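Local structure of carboxylesterase YbfK (Bacillus subtilis, 4CCY) at residues L25-F35 and H45-D53; P154-H162 and M251-V260. The protein hydrolyses carboxylic esters to an alcohol and a carboxylate, as a carboxylesterase of the alpha/beta hydrolase superfamily. One frame throughout, in Å; residues are numbered along the deposited sequence.

Interaction 1: L25-F35 and H45-D53; sequences LSLWPIESEAF and HIIASGPKD
With chi1 near +57°, the ring of Phe35 is set between its backbone N and carbonyl carbon and folds across Ile46, while Ile47 has CG1 beside its N (chi1 -58°) and an extended chi2, which together send CD1 to Leu25. Phe35 and both isoleucines belong to an antiparallel beta hairpin at the edge of the alpha/beta hydrolase sheet, where strand 33-37 pairs with 42-49. Glu33 and Ala48 form one hydrogen-bonded pair, Glu33 N to Ala48 O and Ala48 N to Glu33 O both being 2.9 Å; Phe35 and Ile46 form the next. Beta-branched isoleucines suit such extended backbone. On one face, Ile46 CB makes a CH-pi contact 4.2 Å from the Phe35 ring centroid, and Ala48 CB, small enough to sit beside the ring, meets its edge at CE1. On the other face, Ile47 CD1 meets Leu25 CD2 tip to tip at 3.7 Å, and its CG2 touches Trp28 CZ2. Extended Lys52 reaches the syn lone pair of Glu33 OE2, NZ to OE2 3.1 Å, while Arg82 takes OE1 in a second salt bridge. At the end of strand 42-49, Trp28 NE1 points, in its ring plane, at Ser49 OG, a weak hydrogen bond of 3.4 Å.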
loop_
_atom_site.group_PDB
_atom_site.type_symbol
_atom_site.label_atom_id
_atom_site.label_comp_id
_atom_site.label_asym_id
_atom_site.label_seq_id
_atom_site.Cartn_x
_atom_site.Cartn_y
_atom_site.Cartn_z
ATOM N N LEU A 25 8.877 -13.914 -3.705
ATOM C CA LEU A 25 10.039 -13.042 -3.805
ATOM C C LEU A 25 11.067 -13.457 -4.869
ATOM O O LEU A 25 11.959 -12.679 -5.210
ATOM C CB LEU A 25 10.677 -12.821 -2.422
ATOM C CG LEU A 25 9.917 -11.876 -1.456
ATOM C CD1 LEU A 25 10.530 -11.868 -0.059
ATOM C CD2 LEU A 25 9.872 -10.459 -2.013
ATOM N N SER A 26 10.933 -14.667 -5.411
ATOM C CA SER A 26 11.709 -15.066 -6.582
ATOM C C SER A 26 11.392 -14.170 -7.793
ATOM O O SER A 26 12.164 -14.118 -8.743
ATOM C CB SER A 26 11.452 -16.531 -6.934
ATOM O OG SER A 26 10.100 -16.716 -7.332
ATOM N N LEU A 27 10.264 -13.468 -7.747
ATOM C CA LEU A 27 9.883 -12.556 -8.822
ATOM C C LEU A 27 10.630 -11.225 -8.748
ATOM O O LEU A 27 10.570 -10.440 -9.682
ATOM C CB LEU A 27 8.365 -12.319 -8.841
ATOM C CG LEU A 27 7.462 -13.547 -9.065
ATOM C CD1 LEU A 27 5.988 -13.187 -8.892
ATOM C CD2 LEU A 27 7.708 -14.231 -10.413
ATOM N N TRP A 28 11.322 -10.971 -7.638
ATOM C CA TRP A 28 12.093 -9.740 -7.482
ATOM C C TRP A 28 13.179 -9.706 -8.534
ATOM O O TRP A 28 14.041 -10.572 -8.548
ATOM C CB TRP A 28 12.678 -9.667 -6.081
ATOM C CG TRP A 28 12.705 -8.283 -5.483
ATOM C CD1 TRP A 28 13.808 -7.436 -5.349
ATOM C CD2 TRP A 28 11.578 -7.540 -4.905
ATOM N NE1 TRP A 28 13.450 -6.257 -4.752
ATOM C CE2 TRP A 28 12.126 -6.251 -4.454
ATOM C CE3 TRP A 28 10.221 -7.799 -4.723
ATOM C CZ2 TRP A 28 11.333 -5.284 -3.841
ATOM C CZ3 TRP A 28 9.432 -6.822 -4.109
ATOM C CH2 TRP A 28 9.974 -5.587 -3.687
ATOM N N PRO A 29 13.133 -8.722 -9.446
ATOM C CA PRO A 29 13.978 -8.694 -10.633
ATOM C C PRO A 29 15.398 -8.151 -10.391
ATOM O O PRO A 29 16.232 -8.190 -11.299
ATOM C CB PRO A 29 13.219 -7.736 -11.551
ATOM C CG PRO A 29 12.658 -6.730 -10.600
ATOM C CD PRO A 29 12.242 -7.543 -9.392
ATOM N N ILE A 30 15.655 -7.628 -9.194
ATOM C CA ILE A 30 16.955 -7.041 -8.862
ATOM C C ILE A 30 17.417 -7.511 -7.480
ATOM O O ILE A 30 16.648 -8.125 -6.740
ATOM C CB ILE A 30 16.924 -5.490 -8.928
ATOM C CG1 ILE A 30 15.967 -4.921 -7.867
ATOM C CG2 ILE A 30 16.578 -5.012 -10.348
ATOM C CD1 ILE A 30 15.816 -3.410 -7.884
ATOM N N GLU A 31 18.673 -7.220 -7.147
ATOM C CA GLU A 31 19.230 -7.509 -5.819
ATOM C C GLU A 31 18.588 -6.610 -4.778
ATOM O O GLU A 31 18.188 -5.491 -5.084
ATOM C CB GLU A 31 20.751 -7.287 -5.808
ATOM C CG GLU A 31 21.524 -8.123 -6.814
ATOM C CD GLU A 31 21.361 -9.620 -6.593
ATOM O OE1 GLU A 31 21.378 -10.065 -5.423
ATOM O OE2 GLU A 31 21.223 -10.365 -7.594
ATOM N N SER A 32 18.489 -7.097 -3.549
ATOM C CA SER A 32 17.883 -6.317 -2.478
ATOM C C SER A 32 18.322 -6.826 -1.123
ATOM O O SER A 32 18.848 -7.931 -1.005
ATOM C CB SER A 32 16.361 -6.376 -2.569
ATOM O OG SER A 32 15.926 -7.701 -2.363
ATOM N N GLU A 33 18.095 -6.012 -0.104
ATOM C CA GLU A 33 18.465 -6.355 1.261
ATOM C C GLU A 33 17.188 -6.414 2.077
ATOM O O GLU A 33 16.452 -5.439 2.130
ATOM C CB GLU A 33 19.395 -5.290 1.848
ATOM C CG GLU A 33 20.780 -5.226 1.233
ATOM C CD GLU A 33 21.573 -3.989 1.655
ATOM O OE1 GLU A 33 20.960 -2.990 2.102
ATOM O OE2 GLU A 33 22.822 -4.012 1.530
ATOM N N ALA A 34 16.921 -7.553 2.704
ATOM C CA ALA A 34 15.761 -7.662 3.594
ATOM C C ALA A 34 16.245 -7.547 5.031
ATOM O O ALA A 34 17.265 -8.121 5.373
ATOM C CB ALA A 34 15.031 -8.983 3.362
ATOM N N PHE A 35 15.541 -6.782 5.863
ATOM C CA PHE A 35 15.902 -6.638 7.294
ATOM C C PHE A 35 14.726 -6.070 8.095
ATOM O O PHE A 35 13.702 -5.725 7.523
ATOM C CB PHE A 35 17.155 -5.758 7.478
ATOM C CG PHE A 35 17.031 -4.378 6.871
ATOM C CD1 PHE A 35 17.209 -4.176 5.494
ATOM C CD2 PHE A 35 16.745 -3.281 7.670
ATOM C CE1 PHE A 35 17.083 -2.910 4.931
ATOM C CE2 PHE A 35 16.619 -2.009 7.110
ATOM C CZ PHE A 35 16.794 -1.819 5.744
ATOM N N HIS A 45 9.334 -5.198 8.745
ATOM C CA HIS A 45 10.149 -5.766 7.667
ATOM C C HIS A 45 10.317 -4.798 6.532
ATOM O O HIS A 45 9.347 -4.149 6.111
ATOM C CB HIS A 45 9.558 -7.084 7.174
ATOM C CG HIS A 45 10.484 -7.886 6.282
ATOM N ND1 HIS A 45 10.430 -7.826 4.938
ATOM C CD2 HIS A 45 11.490 -8.800 6.591
ATOM C CE1 HIS A 45 11.352 -8.653 4.412
ATOM N NE2 HIS A 45 11.995 -9.253 5.421
ATOM N N ILE A 46 11.562 -4.679 6.055
ATOM C CA ILE A 46 11.916 -3.806 4.924
ATOM C C ILE A 46 12.624 -4.608 3.832
ATOM O O ILE A 46 13.515 -5.400 4.128
ATOM C CB ILE A 46 12.897 -2.679 5.358
ATOM C CG1 ILE A 46 12.482 -2.020 6.686
ATOM C CG2 ILE A 46 13.147 -1.687 4.215
ATOM C CD1 ILE A 46 11.257 -1.136 6.640
ATOM N N ILE A 47 12.240 -4.392 2.573
ATOM C CA ILE A 47 13.053 -4.830 1.452
ATOM C C ILE A 47 13.608 -3.588 0.750
ATOM O O ILE A 47 12.842 -2.803 0.214
ATOM C CB ILE A 47 12.273 -5.709 0.462
ATOM C CG1 ILE A 47 11.712 -6.946 1.179
ATOM C CG2 ILE A 47 13.175 -6.114 -0.699
ATOM C CD1 ILE A 47 10.785 -7.812 0.347
ATOM N N ALA A 48 14.933 -3.422 0.776
ATOM C CA ALA A 48 15.603 -2.229 0.236
ATOM C C ALA A 48 16.385 -2.516 -1.052
ATOM O O ALA A 48 17.127 -3.500 -1.139
ATOM C CB ALA A 48 16.531 -1.621 1.285
ATOM N N SER A 49 16.210 -1.657 -2.047
ATOM C CA SER A 49 16.890 -1.824 -3.343
ATOM C C SER A 49 17.348 -0.475 -3.891
ATOM O O SER A 49 16.956 0.566 -3.380
ATOM C CB SER A 49 15.969 -2.517 -4.349
ATOM O OG SER A 49 15.155 -3.500 -3.718
ATOM N N GLY A 50 18.183 -0.496 -4.927
ATOM C CA GLY A 50 18.580 0.738 -5.588
ATOM C C GLY A 50 19.841 1.344 -5.014
ATOM O O GLY A 50 20.326 0.883 -3.984
ATOM N N PRO A 51 20.381 2.387 -5.684
ATOM C CA PRO A 51 21.669 2.968 -5.298
ATOM C C PRO A 51 21.587 3.627 -3.929
ATOM O O PRO A 51 20.637 4.359 -3.650
ATOM C CB PRO A 51 21.941 4.021 -6.394
ATOM C CG PRO A 51 20.928 3.766 -7.469
ATOM C CD PRO A 51 19.759 3.123 -6.800
ATOM N N LYS A 52 22.579 3.366 -3.082
ATOM C CA LYS A 52 22.509 3.781 -1.681
ATOM C C LYS A 52 22.623 5.295 -1.469
ATOM O O LYS A 52 22.240 5.799 -0.414
ATOM C CB LYS A 52 23.522 2.994 -0.843
ATOM C CG LYS A 52 23.092 1.541 -0.663
ATOM C CD LYS A 52 24.085 0.714 0.126
ATOM C CE LYS A 52 23.515 -0.660 0.440
ATOM N NZ LYS A 52 24.175 -1.243 1.640
ATOM N N ASP A 53 23.112 6.015 -2.481
ATOM C CA ASP A 53 23.191 7.475 -2.432
ATOM C C ASP A 53 22.026 8.201 -3.142
ATOM O O ASP A 53 22.008 9.423 -3.202
ATOM C CB ASP A 53 24.573 7.978 -2.926
ATOM C CG ASP A 53 24.918 7.510 -4.350
ATOM O OD1 ASP A 53 24.055 6.915 -5.038
ATOM O OD2 ASP A 53 26.072 7.748 -4.792
HETATM O O HOH W 1 19.250 -3.058 -5.803
#

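Interaction 2: P154-H162 and M251-V260; sequences PAEAFISFH and MAFERASVLV
Apolar contacts dominate where Phe158 and Ile159 lie against helix 249-259, in the alpha/beta hydrolase fold, joining the loop that follows strand 146-152 to the helix that follows strand 236-241. Two alanines, one helical turn apart, let the loop come close: Ala252 CB meets Ile159 CG2 at 3.6 Å, and Ala256 CB approaches Phe158 CD1, also at 3.6 Å. Ile159 uses both branches, for its CG1 stands anti to the backbone N (chi1 -150°), with chi2 near 79° turning CD1 to Met251 CB, 3.9 Å away, the side chains crossing at about a right angle. The buried Phe158 ring turns its edge to Val260 CG2 and also packs on Leu238 of strand 236-241 and Leu229. The side chain of Ala252 lies about 8 Å from that of Glu244, the probable charge-relay acid.

The polar part rests on Arg255, whose long chain, extended from CG to NE, can span from helix to loop backbone. Its NH2 is held by Phe224 O and by a salt bridge to Asp226, and Leu259 CD1 lies over one face of the guanidinium. Across the contact, NH1 donates to Phe158 O at 3.0 Å, arriving from above the carbonyl plane, 49° out of it.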
loop_
_atom_site.group_PDB
_atom_site.type_symbol
_atom_site.label_atom_id
_atom_site.label_comp_id
_atom_site.label_asym_id
_atom_site.label_seq_id
_atom_site.Cartn_x
_atom_site.Cartn_y
_atom_site.Cartn_z
ATOM N N PRO A 154 -6.652 4.090 -3.532
ATOM C CA PRO A 154 -6.647 4.137 -2.064
ATOM C C PRO A 154 -7.859 3.421 -1.450
ATOM O O PRO A 154 -8.941 3.339 -2.071
ATOM C CB PRO A 154 -6.645 5.642 -1.748
ATOM C CG PRO A 154 -7.199 6.297 -2.977
ATOM C CD PRO A 154 -6.767 5.436 -4.132
ATOM N N ALA A 155 -7.639 2.843 -0.273
ATOM C CA ALA A 155 -8.701 2.209 0.502
ATOM C C ALA A 155 -9.519 3.337 1.145
ATOM O O ALA A 155 -9.088 3.935 2.143
ATOM C CB ALA A 155 -8.102 1.289 1.565
ATOM N N GLU A 156 -10.674 3.639 0.549
ATOM C CA GLU A 156 -11.453 4.843 0.877
ATOM C C GLU A 156 -10.602 6.100 0.746
ATOM O O GLU A 156 -10.059 6.363 -0.330
ATOM C CB GLU A 156 -12.115 4.735 2.256
ATOM C CG GLU A 156 -13.272 3.757 2.270
ATOM C CD GLU A 156 -14.252 3.998 3.396
ATOM O OE1 GLU A 156 -13.839 4.522 4.454
ATOM O OE2 GLU A 156 -15.438 3.653 3.221
ATOM N N ALA A 157 -10.487 6.867 1.833
ATOM C CA ALA A 157 -9.721 8.115 1.856
ATOM C C ALA A 157 -10.433 9.267 1.147
ATOM O O ALA A 157 -10.650 10.317 1.754
ATOM C CB ALA A 157 -8.307 7.914 1.305
ATOM N N PHE A 158 -10.801 9.075 -0.125
ATOM C CA PHE A 158 -11.471 10.138 -0.892
ATOM C C PHE A 158 -12.973 9.960 -1.073
ATOM O O PHE A 158 -13.677 10.933 -1.335
ATOM C CB PHE A 158 -10.774 10.348 -2.240
ATOM C CG PHE A 158 -9.352 10.768 -2.093
ATOM C CD1 PHE A 158 -9.035 12.103 -1.873
ATOM C CD2 PHE A 158 -8.329 9.818 -2.104
ATOM C CE1 PHE A 158 -7.713 12.498 -1.705
ATOM C CE2 PHE A 158 -7.010 10.207 -1.932
ATOM C CZ PHE A 158 -6.701 11.541 -1.729
ATOM N N ILE A 159 -13.450 8.721 -0.934
ATOM C CA ILE A 159 -14.869 8.400 -1.016
ATOM C C ILE A 159 -15.145 7.094 -0.240
ATOM O O ILE A 159 -14.218 6.321 0.025
ATOM C CB ILE A 159 -15.333 8.325 -2.500
ATOM C CG1 ILE A 159 -16.808 8.723 -2.650
ATOM C CG2 ILE A 159 -15.040 6.974 -3.126
ATOM C CD1 ILE A 159 -17.033 10.222 -2.633
ATOM N N SER A 160 -16.405 6.883 0.157
ATOM C CA SER A 160 -16.835 5.682 0.903
ATOM C C SER A 160 -16.817 4.419 0.049
ATOM O O SER A 160 -17.069 4.485 -1.157
ATOM C CB SER A 160 -18.264 5.866 1.421
ATOM O OG SER A 160 -18.337 6.954 2.311
ATOM N N PHE A 161 -16.541 3.275 0.677
ATOM C CA PHE A 161 -16.606 1.965 0.007
ATOM C C PHE A 161 -18.034 1.666 -0.407
ATOM O O PHE A 161 -18.979 2.172 0.215
ATOM C CB PHE A 161 -16.203 0.842 0.961
ATOM C CG PHE A 161 -14.720 0.657 1.133
ATOM C CD1 PHE A 161 -13.848 0.746 0.051
ATOM C CD2 PHE A 161 -14.199 0.332 2.385
ATOM C CE1 PHE A 161 -12.479 0.547 0.225
ATOM C CE2 PHE A 161 -12.834 0.130 2.566
ATOM C CZ PHE A 161 -11.973 0.242 1.484
ATOM N N HIS A 162 -18.197 0.832 -1.438
ATOM C CA HIS A 162 -19.484 0.169 -1.658
ATOM C C HIS A 162 -19.711 -0.700 -0.463
ATOM O O HIS A 162 -18.757 -1.284 0.041
ATOM C CB HIS A 162 -19.466 -0.720 -2.911
ATOM C CG HIS A 162 -19.294 0.043 -4.206
ATOM N ND1 HIS A 162 -20.017 1.142 -4.500
ATOM C CD2 HIS A 162 -18.447 -0.181 -5.297
ATOM C CE1 HIS A 162 -19.653 1.604 -5.716
ATOM N NE2 HIS A 162 -18.687 0.792 -6.199
ATOM N N MET A 251 -16.449 9.750 -8.517
ATOM C CA MET A 251 -16.709 10.620 -7.369
ATOM C C MET A 251 -15.457 10.888 -6.518
ATOM O O MET A 251 -15.263 11.994 -6.050
ATOM C CB MET A 251 -17.823 10.026 -6.496
ATOM C CG MET A 251 -19.197 9.981 -7.168
ATOM S SD MET A 251 -20.471 9.202 -6.144
ATOM C CE MET A 251 -20.516 10.285 -4.709
ATOM N N ALA A 252 -14.628 9.870 -6.303
ATOM C CA ALA A 252 -13.384 10.041 -5.553
ATOM C C ALA A 252 -12.446 10.986 -6.308
ATOM O O ALA A 252 -11.880 11.911 -5.718
ATOM C CB ALA A 252 -12.718 8.697 -5.328
ATOM N N PHE A 253 -12.308 10.753 -7.614
ATOM C CA PHE A 253 -11.548 11.630 -8.513
ATOM C C PHE A 253 -12.039 13.089 -8.487
ATOM O O PHE A 253 -11.253 14.012 -8.226
ATOM C CB PHE A 253 -11.552 11.063 -9.944
ATOM C CG PHE A 253 -11.112 12.052 -10.985
ATOM C CD1 PHE A 253 -9.759 12.279 -11.220
ATOM C CD2 PHE A 253 -12.059 12.772 -11.727
ATOM C CE1 PHE A 253 -9.353 13.197 -12.172
ATOM C CE2 PHE A 253 -11.657 13.692 -12.686
ATOM C CZ PHE A 253 -10.303 13.907 -12.912
ATOM N N GLU A 254 -13.332 13.292 -8.750
ATOM C CA GLU A 254 -13.929 14.629 -8.703
ATOM C C GLU A 254 -13.672 15.347 -7.365
ATOM O O GLU A 254 -13.211 16.505 -7.336
ATOM C CB GLU A 254 -15.434 14.571 -9.011
ATOM C CG GLU A 254 -15.742 14.332 -10.482
ATOM C CD GLU A 254 -17.212 14.510 -10.821
ATOM O OE1 GLU A 254 -17.903 15.301 -10.137
ATOM O OE2 GLU A 254 -17.679 13.871 -11.788
ATOM N N ARG A 255 -13.951 14.648 -6.264
ATOM C CA ARG A 255 -13.736 15.189 -4.920
ATOM C C ARG A 255 -12.265 15.575 -4.664
ATOM O O ARG A 255 -11.976 16.696 -4.240
ATOM C CB ARG A 255 -14.256 14.205 -3.856
ATOM C CG ARG A 255 -14.457 14.837 -2.500
ATOM C CD ARG A 255 -15.108 13.909 -1.477
ATOM N NE ARG A 255 -15.001 14.534 -0.161
ATOM C CZ ARG A 255 -14.139 14.185 0.795
ATOM N NH1 ARG A 255 -13.324 13.153 0.635
ATOM N NH2 ARG A 255 -14.117 14.866 1.941
ATOM N N ALA A 256 -11.346 14.657 -4.936
ATOM C CA ALA A 256 -9.919 14.925 -4.749
ATOM C C ALA A 256 -9.445 16.111 -5.596
ATOM O O ALA A 256 -8.731 16.988 -5.105
ATOM C CB ALA A 256 -9.100 13.687 -5.073
ATOM N N SER A 257 -9.853 16.123 -6.869
ATOM C CA SER A 257 -9.486 17.180 -7.803
ATOM C C SER A 257 -9.929 18.551 -7.314
ATOM O O SER A 257 -9.202 19.520 -7.470
ATOM C CB SER A 257 -10.067 16.905 -9.191
ATOM O OG SER A 257 -9.433 15.784 -9.770
ATOM N N VAL A 258 -11.107 18.618 -6.706
ATOM C CA VAL A 258 -11.658 19.886 -6.226
ATOM C C VAL A 258 -10.936 20.362 -4.960
ATOM O O VAL A 258 -10.625 21.547 -4.832
ATOM C CB VAL A 258 -13.186 19.802 -5.965
ATOM C CG1 VAL A 258 -13.706 21.085 -5.314
ATOM C CG2 VAL A 258 -13.942 19.559 -7.262
ATOM N N LEU A 259 -10.670 19.437 -4.039
ATOM C CA LEU A 259 -10.231 19.801 -2.694
ATOM C C LEU A 259 -8.721 19.923 -2.488
ATOM O O LEU A 259 -8.276 20.804 -1.766
ATOM C CB LEU A 259 -10.837 18.842 -1.651
ATOM C CG LEU A 259 -12.373 18.834 -1.581
ATOM C CD1 LEU A 259 -12.863 17.682 -0.729
ATOM C CD2 LEU A 259 -12.936 20.168 -1.079
ATOM N N VAL A 260 -7.933 19.047 -3.112
ATOM C CA VAL A 260 -6.499 18.971 -2.828
ATOM C C VAL A 260 -5.689 19.920 -3.724
ATOM O O VAL A 260 -5.634 19.710 -4.931
ATOM C CB VAL A 260 -5.971 17.522 -2.991
ATOM C CG1 VAL A 260 -4.523 17.424 -2.568
ATOM C CG2 VAL A 260 -6.817 16.523 -2.199
#

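Interactions 1 and 2 lie on opposite sides of the chain's centre, their centres 32 Å apart, and share no helix or strand. Residues 25-35 and 45-53 are neighbours in sequence and build the hairpin at a sheet edge; the contact is partly buried, with several exposed residues. Its main adhesive is paired backbone, backed by apolar groups on both faces and a salt bridge toward the surface. Segments 154-162 and 251-260 are 89 residues apart at their closest ends, and their contact is mostly buried. There, side chains do the work, with one arginine-to-carbonyl bond. Interaction 1 lies away from the annotated sites, whereas interaction 2 lies near, without touching, the probable catalytic residues.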